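Local structure of putative secreted endoglycosylceramidase (Rhodococcus hoagii, 6JYZ) at residues A323-D335 and F346-W360. The protein is a probably secreted glycoside hydrolase of family 5, an endogalactosylceramidase that probably cleaves the glycosidic bond between glycan and ceramide in galactose-linked glycosphingolipids. Residues are numbered along the deposited sequence; the frame is centred on the assembly and turned at random.
Sequences APLWTGEWGWFGD and FVDAMNTHRIGGAWW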
loop_
_atom_site.group_PDB
_atom_site.type_symbol
_atom_site.label_atom_id
_atom_site.label_comp_id
_atom_site.label_asym_id
_atom_site.label_seq_id
_atom_site.Cartn_x
_atom_site.Cartn_y
_atom_site.Cartn_z
ATOM N N ALA A 323 -0.766 -13.284 12.343
ATOM C CA ALA A 323 -0.640 -12.974 10.920
ATOM C C ALA A 323 0.673 -12.255 10.648
ATOM O O ALA A 323 1.184 -11.530 11.511
ATOM C CB ALA A 323 -1.774 -12.046 10.536
ATOM N N PRO A 324 1.171 -12.265 9.403
ATOM C CA PRO A 324 2.276 -11.371 9.086
ATOM C C PRO A 324 1.865 -9.911 9.150
ATOM O O PRO A 324 0.680 -9.569 8.988
ATOM C CB PRO A 324 2.580 -11.729 7.599
ATOM C CG PRO A 324 1.997 -13.138 7.424
ATOM C CD PRO A 324 0.729 -13.147 8.308
ATOM N N LEU A 325 2.858 -9.080 9.353
ATOM C CA LEU A 325 2.770 -7.629 9.256
ATOM C C LEU A 325 3.365 -7.186 7.933
ATOM O O LEU A 325 4.501 -7.543 7.619
ATOM C CB LEU A 325 3.524 -6.990 10.420
ATOM C CG LEU A 325 3.661 -5.479 10.370
ATOM C CD1 LEU A 325 2.299 -4.794 10.457
ATOM C CD2 LEU A 325 4.507 -4.989 11.567
ATOM N N TRP A 326 2.635 -6.398 7.167
ATOM C CA TRP A 326 3.162 -5.820 5.913
ATOM C C TRP A 326 2.563 -4.425 5.828
ATOM O O TRP A 326 1.326 -4.349 5.797
ATOM C CB TRP A 326 2.718 -6.658 4.705
ATOM C CG TRP A 326 3.201 -6.096 3.412
ATOM C CD1 TRP A 326 4.452 -6.256 2.875
ATOM C CD2 TRP A 326 2.495 -5.235 2.507
ATOM N NE1 TRP A 326 4.554 -5.556 1.709
ATOM C CE2 TRP A 326 3.360 -4.946 1.427
ATOM C CE3 TRP A 326 1.186 -4.754 2.448
ATOM C CZ2 TRP A 326 2.972 -4.145 0.362
ATOM C CZ3 TRP A 326 0.766 -3.962 1.401
ATOM C CH2 TRP A 326 1.672 -3.650 0.371
ATOM N N THR A 327 3.359 -3.368 5.890
ATOM C CA THR A 327 2.751 -2.023 6.021
ATOM C C THR A 327 2.497 -1.428 4.648
ATOM O O THR A 327 3.421 -1.131 3.883
ATOM C CB THR A 327 3.619 -1.117 6.902
ATOM O OG1 THR A 327 2.931 0.148 6.957
ATOM C CG2 THR A 327 5.047 -0.895 6.448
ATOM N N GLY A 328 1.238 -1.158 4.331
ATOM C CA GLY A 328 0.889 -0.753 2.977
ATOM C C GLY A 328 1.234 0.688 2.670
ATOM O O GLY A 328 1.218 1.044 1.471
ATOM N N GLU A 329 1.487 1.528 3.678
ATOM C CA GLU A 329 1.922 2.888 3.424
ATOM C C GLU A 329 2.757 3.334 4.573
ATOM O O GLU A 329 2.495 3.071 5.734
ATOM C CB GLU A 329 0.798 3.922 3.425
ATOM C CG GLU A 329 -0.207 3.762 2.323
ATOM C CD GLU A 329 -1.248 4.880 2.280
ATOM O OE1 GLU A 329 -1.081 5.955 2.919
ATOM O OE2 GLU A 329 -2.249 4.602 1.624
ATOM N N TRP A 330 3.822 4.073 4.180
ATOM C CA TRP A 330 4.701 4.800 5.103
ATOM C C TRP A 330 5.412 5.809 4.249
ATOM O O TRP A 330 5.480 5.698 3.016
ATOM C CB TRP A 330 5.665 3.837 5.792
ATOM C CG TRP A 330 6.695 3.237 4.883
ATOM C CD1 TRP A 330 6.565 2.095 4.112
ATOM C CD2 TRP A 330 8.065 3.683 4.750
ATOM N NE1 TRP A 330 7.758 1.813 3.474
ATOM C CE2 TRP A 330 8.679 2.764 3.855
ATOM C CE3 TRP A 330 8.782 4.761 5.271
ATOM C CZ2 TRP A 330 10.037 2.853 3.553
ATOM C CZ3 TRP A 330 10.140 4.825 5.009
ATOM C CH2 TRP A 330 10.745 3.884 4.159
ATOM N N GLY A 331 5.933 6.862 4.870
ATOM C CA GLY A 331 6.696 7.824 4.064
ATOM C C GLY A 331 6.881 9.114 4.831
ATOM O O GLY A 331 6.195 9.375 5.820
ATOM N N TRP A 332 7.866 9.884 4.346
ATOM C CA TRP A 332 8.136 11.245 4.834
ATOM C C TRP A 332 7.957 12.195 3.677
ATOM O O TRP A 332 8.210 11.848 2.521
ATOM C CB TRP A 332 9.549 11.364 5.459
ATOM C CG TRP A 332 9.481 10.999 6.918
ATOM C CD1 TRP A 332 9.417 11.882 7.970
ATOM C CD2 TRP A 332 9.423 9.684 7.520
ATOM N NE1 TRP A 332 9.310 11.194 9.153
ATOM C CE2 TRP A 332 9.301 9.847 8.906
ATOM C CE3 TRP A 332 9.464 8.353 7.051
ATOM C CZ2 TRP A 332 9.175 8.800 9.821
ATOM C CZ3 TRP A 332 9.388 7.304 7.946
ATOM C CH2 TRP A 332 9.235 7.515 9.308
ATOM N N PHE A 333 7.498 13.415 3.999
ATOM C CA PHE A 333 6.948 14.317 2.979
ATOM C C PHE A 333 7.632 15.688 2.949
ATOM O O PHE A 333 7.227 16.516 2.124
ATOM C CB PHE A 333 5.425 14.464 3.193
ATOM C CG PHE A 333 4.753 13.098 3.195
ATOM C CD1 PHE A 333 4.643 12.395 2.003
ATOM C CD2 PHE A 333 4.312 12.532 4.403
ATOM C CE1 PHE A 333 4.139 11.088 2.008
ATOM C CE2 PHE A 333 3.737 11.250 4.375
ATOM C CZ PHE A 333 3.648 10.559 3.178
ATOM N N GLY A 334 8.585 15.890 3.841
ATOM C CA GLY A 334 9.280 17.194 3.910
ATOM C C GLY A 334 10.647 17.102 3.240
ATOM O O GLY A 334 10.891 16.382 2.284
ATOM N N ASP A 335 11.548 17.926 3.793
ATOM C CA ASP A 335 12.878 18.088 3.210
ATOM C C ASP A 335 13.733 16.857 3.517
ATOM O O ASP A 335 13.953 16.555 4.692
ATOM C CB ASP A 335 13.547 19.311 3.858
ATOM C CG ASP A 335 14.930 19.647 3.347
ATOM O OD1 ASP A 335 15.511 18.900 2.506
ATOM O OD2 ASP A 335 15.310 20.806 3.664
ATOM N N PHE A 346 13.409 3.991 9.676
ATOM C CA PHE A 346 12.300 3.132 9.270
ATOM C C PHE A 346 12.761 1.840 8.581
ATOM O O PHE A 346 12.314 0.781 8.912
ATOM C CB PHE A 346 11.365 3.985 8.421
ATOM C CG PHE A 346 10.039 3.294 8.207
ATOM C CD1 PHE A 346 9.866 2.274 7.264
ATOM C CD2 PHE A 346 8.931 3.664 8.980
ATOM C CE1 PHE A 346 8.654 1.631 7.092
ATOM C CE2 PHE A 346 7.704 3.023 8.787
ATOM C CZ PHE A 346 7.578 2.004 7.868
ATOM N N VAL A 347 13.656 2.038 7.588
ATOM C CA VAL A 347 14.177 0.836 6.912
ATOM C C VAL A 347 14.915 -0.099 7.885
ATOM O O VAL A 347 14.751 -1.324 7.828
ATOM C CB VAL A 347 15.027 1.258 5.704
ATOM C CG1 VAL A 347 15.649 -0.003 5.052
ATOM C CG2 VAL A 347 14.194 2.040 4.709
ATOM N N ASP A 348 15.680 0.516 8.810
ATOM C CA ASP A 348 16.330 -0.317 9.808
ATOM C C ASP A 348 15.342 -1.143 10.585
ATOM O O ASP A 348 15.584 -2.309 10.861
ATOM C CB ASP A 348 17.116 0.525 10.827
ATOM C CG ASP A 348 18.359 1.256 10.313
ATOM O OD1 ASP A 348 18.760 1.094 9.143
ATOM O OD2 ASP A 348 18.872 2.128 11.123
ATOM N N ALA A 349 14.188 -0.527 10.947
ATOM C CA ALA A 349 13.201 -1.267 11.719
ATOM C C ALA A 349 12.480 -2.335 10.856
ATOM O O ALA A 349 12.154 -3.400 11.352
ATOM C CB ALA A 349 12.202 -0.255 12.281
ATOM N N MET A 350 12.280 -2.041 9.537
ATOM C CA MET A 350 11.767 -3.109 8.669
ATOM C C MET A 350 12.676 -4.337 8.680
ATOM O O MET A 350 12.209 -5.450 8.573
ATOM C CB MET A 350 11.565 -2.634 7.225
ATOM C CG MET A 350 10.536 -1.463 7.129
ATOM S SD MET A 350 10.501 -0.861 5.322
ATOM C CE MET A 350 9.417 -1.902 5.218
ATOM N N ASN A 351 13.993 -4.055 8.717
ATOM C CA ASN A 351 14.928 -5.183 8.761
ATOM C C ASN A 351 14.935 -5.886 10.112
ATOM O O ASN A 351 14.818 -7.118 10.134
ATOM C CB ASN A 351 16.326 -4.654 8.446
ATOM C CG ASN A 351 16.525 -4.245 7.029
ATOM O OD1 ASN A 351 15.788 -4.712 6.144
ATOM N ND2 ASN A 351 17.567 -3.436 6.775
ATOM N N THR A 352 14.901 -5.119 11.221
ATOM C CA THR A 352 14.877 -5.764 12.528
ATOM C C THR A 352 13.682 -6.695 12.684
ATOM O O THR A 352 13.747 -7.758 13.288
ATOM C CB THR A 352 14.781 -4.664 13.605
ATOM O OG1 THR A 352 15.977 -3.881 13.526
ATOM C CG2 THR A 352 14.404 -5.119 15.011
ATOM N N HIS A 353 12.498 -6.266 12.157
ATOM C CA HIS A 353 11.279 -7.032 12.286
ATOM C C HIS A 353 10.993 -7.953 11.093
ATOM O O HIS A 353 10.044 -8.696 11.096
ATOM C CB HIS A 353 10.104 -6.075 12.533
ATOM C CG HIS A 353 10.252 -5.336 13.824
ATOM N ND1 HIS A 353 10.117 -5.969 15.058
ATOM C CD2 HIS A 353 10.508 -4.036 14.041
ATOM C CE1 HIS A 353 10.299 -5.020 15.997
ATOM N NE2 HIS A 353 10.556 -3.863 15.427
ATOM N N ARG A 354 11.855 -7.876 10.072
ATOM C CA ARG A 354 11.729 -8.724 8.871
ATOM C C ARG A 354 10.357 -8.580 8.203
ATOM O O ARG A 354 9.697 -9.561 7.930
ATOM C CB ARG A 354 12.059 -10.192 9.152
ATOM C CG ARG A 354 13.446 -10.340 9.802
ATOM C CD ARG A 354 13.810 -11.834 10.015
ATOM N NE ARG A 354 12.916 -12.383 10.941
ATOM C CZ ARG A 354 12.996 -11.949 12.231
ATOM N NH1 ARG A 354 13.917 -11.094 12.606
ATOM N NH2 ARG A 354 12.070 -12.265 13.087
ATOM N N ILE A 355 10.017 -7.311 7.935
ATOM C CA ILE A 355 8.761 -7.064 7.216
ATOM C C ILE A 355 9.044 -6.332 5.922
ATOM O O ILE A 355 10.085 -5.724 5.672
ATOM C CB ILE A 355 7.723 -6.286 8.069
ATOM C CG1 ILE A 355 8.166 -4.838 8.301
ATOM C CG2 ILE A 355 7.417 -7.054 9.345
ATOM C CD1 ILE A 355 6.978 -3.922 8.717
ATOM N N GLY A 356 8.008 -6.397 5.081
ATOM C CA GLY A 356 7.927 -5.555 3.896
ATOM C C GLY A 356 6.933 -4.403 4.106
ATOM O O GLY A 356 6.271 -4.241 5.131
ATOM N N GLY A 357 6.824 -3.641 3.040
ATOM C CA GLY A 357 5.857 -2.574 2.985
ATOM C C GLY A 357 6.013 -1.736 1.736
ATOM O O GLY A 357 6.858 -2.012 0.871
ATOM N N ALA A 358 5.169 -0.699 1.615
ATOM C CA ALA A 358 5.127 0.121 0.405
ATOM C C ALA A 358 5.185 1.587 0.782
ATOM O O ALA A 358 4.304 2.107 1.496
ATOM C CB ALA A 358 3.873 -0.201 -0.433
ATOM N N TRP A 359 6.202 2.289 0.233
ATOM C CA TRP A 359 6.337 3.724 0.409
ATOM C C TRP A 359 5.213 4.466 -0.282
ATOM O O TRP A 359 4.819 4.113 -1.395
ATOM C CB TRP A 359 7.693 4.096 -0.217
ATOM C CG TRP A 359 7.967 5.556 -0.369
ATOM C CD1 TRP A 359 7.752 6.317 -1.477
ATOM C CD2 TRP A 359 8.667 6.396 0.584
ATOM N NE1 TRP A 359 8.252 7.604 -1.278
ATOM C CE2 TRP A 359 8.821 7.671 -0.050
ATOM C CE3 TRP A 359 9.191 6.209 1.867
ATOM C CZ2 TRP A 359 9.521 8.727 0.563
ATOM C CZ3 TRP A 359 9.876 7.264 2.469
ATOM C CH2 TRP A 359 10.037 8.494 1.818
ATOM N N TRP A 360 4.729 5.529 0.366
ATOM C CA TRP A 360 3.791 6.479 -0.273
ATOM C C TRP A 360 4.669 7.660 -0.731
ATOM O O TRP A 360 5.107 8.396 0.165
ATOM C CB TRP A 360 2.689 6.933 0.699
ATOM C CG TRP A 360 1.694 7.773 -0.044
ATOM C CD1 TRP A 360 1.766 9.125 -0.305
ATOM C CD2 TRP A 360 0.557 7.267 -0.789
ATOM N NE1 TRP A 360 0.706 9.487 -1.107
ATOM C CE2 TRP A 360 -0.006 8.369 -1.453
ATOM C CE3 TRP A 360 -0.015 6.013 -0.922
ATOM C CZ2 TRP A 360 -1.153 8.232 -2.263
ATOM C CZ3 TRP A 360 -1.112 5.862 -1.760
ATOM C CH2 TRP A 360 -1.665 6.965 -2.400
HETATM O O HOH W 1 5.996 -8.544 5.588
HETATM O O HOH W 2 8.985 -0.290 1.871
#
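The indole of W330 is sandwiched between F346 and W359, a place for a wide, two-faced ring. F346 lies flat over one face as an offset stack, centroids of the two six-membered rings 3.8 Å apart and planes at 8°; F346 CG, anti to its backbone N (chi1 -167°), carries the ring off the helix. On the opposite face W359 arrives edge-on, T-shaped, its CE3-CZ3 side leading and planes at 87°. W330 NE1 is satisfied by a water 2.9 Å away. Were this tryptophan an alanine, F346 and W359 would probably lose their shared partner, leaving a gap between them. G331 CA rests on the W359 face; a CB would run into W360 O, and the backbone angles call for glycine. G357 CA packs on the W326 face; a CB would hit T327 CG2. A358 N bonds to T327 O (2.9 Å), W360 N to W330 O (2.8 Å). Beside W360 CE3, the E329 carboxylate forms a salt bridge with R83 through OE2 and a hydrogen bond with Y294 through OE1. In the family's beta/alpha barrel, strands 326-330 and 356-359 pair in parallel, firmly at T327 and G357 before the turn at G328; helix 336-353 connects them and strand 38-47 flanks 356-359.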